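Anthranilate-CoA ligase (Stigmatella aurantiaca, PDB 4WV3) is a CoA ligase of the ANL superfamily of AMP-binding enzymes, with a large N-terminal domain and a smaller C-terminal one. Local coordinates at residues A[146-149]-A[150-154]. Numbering follows the deposited sequence.
Sequences LSFN and DWIRP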
loop_
_atom_site.group_PDB
_atom_site.type_symbol
_atom_site.label_atom_id
_atom_site.label_comp_id
_atom_site.label_asym_id
_atom_site.label_seq_id
_atom_site.Cartn_x
_atom_site.Cartn_y
_atom_site.Cartn_z
ATOM N N LEU A 146 18.058 19.018 16.094
ATOM C CA LEU A 146 19.069 18.734 15.091
ATOM C C LEU A 146 18.441 18.833 13.707
ATOM O O LEU A 146 17.459 18.151 13.415
ATOM C CB LEU A 146 19.649 17.335 15.292
ATOM C CG LEU A 146 20.420 17.069 16.585
ATOM C CD1 LEU A 146 20.888 15.624 16.630
ATOM C CD2 LEU A 146 21.597 18.022 16.712
ATOM N N SER A 147 19.003 19.692 12.863
ATOM C CA SER A 147 18.553 19.793 11.482
ATOM C C SER A 147 19.257 18.719 10.661
ATOM O O SER A 147 20.426 18.423 10.899
ATOM C CB SER A 147 18.850 21.181 10.917
ATOM O OG SER A 147 18.268 21.339 9.635
ATOM N N PHE A 148 18.538 18.146 9.700
ATOM C CA PHE A 148 19.028 16.999 8.934
ATOM C C PHE A 148 20.388 17.227 8.273
ATOM O O PHE A 148 21.312 16.434 8.462
ATOM C CB PHE A 148 17.995 16.578 7.886
ATOM C CG PHE A 148 18.344 15.305 7.168
ATOM C CD1 PHE A 148 18.057 14.074 7.737
ATOM C CD2 PHE A 148 18.953 15.339 5.924
ATOM C CE1 PHE A 148 18.376 12.900 7.080
ATOM C CE2 PHE A 148 19.273 14.169 5.263
ATOM C CZ PHE A 148 18.984 12.948 5.841
ATOM N N ASN A 149 20.507 18.304 7.504
ATOM C CA ASN A 149 21.748 18.605 6.790
ATOM C C ASN A 149 22.945 18.837 7.710
ATOM O O ASN A 149 24.045 18.354 7.440
ATOM C CB ASN A 149 21.562 19.799 5.852
ATOM C CG ASN A 149 20.779 19.442 4.603
ATOM O OD1 ASN A 149 20.738 18.282 4.194
ATOM N ND2 ASN A 149 20.158 20.440 3.989
ATOM N N ASP A 150 22.727 19.576 8.794
ATOM C CA ASP A 150 23.785 19.852 9.759
ATOM C C ASP A 150 24.159 18.587 10.524
ATOM O O ASP A 150 25.273 18.455 11.032
ATOM C CB ASP A 150 23.346 20.940 10.740
ATOM C CG ASP A 150 22.967 22.234 10.045
ATOM O OD1 ASP A 150 23.557 22.537 8.986
ATOM O OD2 ASP A 150 22.078 22.947 10.557
ATOM N N TRP A 151 23.211 17.660 10.593
ATOM C CA TRP A 151 23.373 16.425 11.349
ATOM C C TRP A 151 24.246 15.411 10.612
ATOM O O TRP A 151 24.995 14.658 11.234
ATOM C CB TRP A 151 21.992 15.836 11.649
ATOM C CG TRP A 151 21.994 14.541 12.390
ATOM C CD1 TRP A 151 22.606 14.272 13.579
ATOM C CD2 TRP A 151 21.311 13.342 12.009
ATOM N NE1 TRP A 151 22.364 12.971 13.951
ATOM C CE2 TRP A 151 21.567 12.380 13.005
ATOM C CE3 TRP A 151 20.515 12.985 10.916
ATOM C CZ2 TRP A 151 21.059 11.085 12.940
ATOM C CZ3 TRP A 151 20.008 11.700 10.855
ATOM C CH2 TRP A 151 20.283 10.766 11.860
ATOM N N ILE A 152 24.153 15.403 9.285
ATOM C CA ILE A 152 24.894 14.442 8.473
ATOM C C ILE A 152 26.172 15.036 7.887
ATOM O O ILE A 152 26.996 14.315 7.324
ATOM C CB ILE A 152 24.034 13.904 7.313
ATOM C CG1 ILE A 152 23.720 15.025 6.319
ATOM C CG2 ILE A 152 22.756 13.270 7.841
ATOM C CD1 ILE A 152 22.977 14.561 5.086
ATOM N N ARG A 153 26.328 16.349 8.020
ATOM C CA ARG A 153 27.464 17.054 7.423
ATOM C C ARG A 153 28.855 16.586 7.885
ATOM O O ARG A 153 29.704 16.280 7.047
ATOM C CB ARG A 153 27.314 18.574 7.576
ATOM C CG ARG A 153 28.502 19.364 7.056
ATOM C CD ARG A 153 28.196 20.849 6.969
ATOM N NE ARG A 153 27.130 21.133 6.012
ATOM C CZ ARG A 153 25.907 21.531 6.349
ATOM N NH1 ARG A 153 25.593 21.704 7.625
ATOM N NH2 ARG A 153 25.001 21.764 5.409
ATOM N N PRO A 154 29.101 16.526 9.207
ATOM C CA PRO A 154 30.460 16.136 9.603
ATOM C C PRO A 154 30.722 14.638 9.453
ATOM O O PRO A 154 31.875 14.213 9.511
ATOM C CB PRO A 154 30.513 16.532 11.079
ATOM C CG PRO A 154 29.110 16.400 11.541
ATOM C CD PRO A 154 28.258 16.829 10.380
#
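A short helical turn, 148-152, follows directly on strand 146-147, an outermost strand of the five-stranded parallel sheet, and its first residues F148 and N149 meet W151, I152 and R153 one turn on. The amide of I152 donates to F148 O (N to O 3.1 Å). W151 N is shared by two carbonyl oxygens, with weak bonds to S147 O at 2.9 Å and to F148 O, while R153 N bonds weakly to N149 O. On the buried side, CD1 of F148 comes to the edge of the indole, 4.2 Å from CE3 of W151. I152 sends CD1 to CE2 of F148 at 3.7 Å, with its CG2 over one face of that phenyl ring. From the strand, L146 crosses the tryptophan side chain at about a right angle, its CD1 3.8 Å from CD1 of W151. Helix 38-54 packs against F148, W151 and I152, and helix 71-83 against F148. On the exposed side, R153 bends at chi3 (-64°), which brings NH1 back to OD1 of D150 in a 2.6 Å salt bridge lying in the guanidinium plane; N149 O sits over one face of the same group. The turn is thus amphipathic: aromatic and aliphatic groups pack it against helices 38-54 and 71-83, whereas the ion pair links D150 on its exposed side to R153 and probably limits the freedom of the guanidinium.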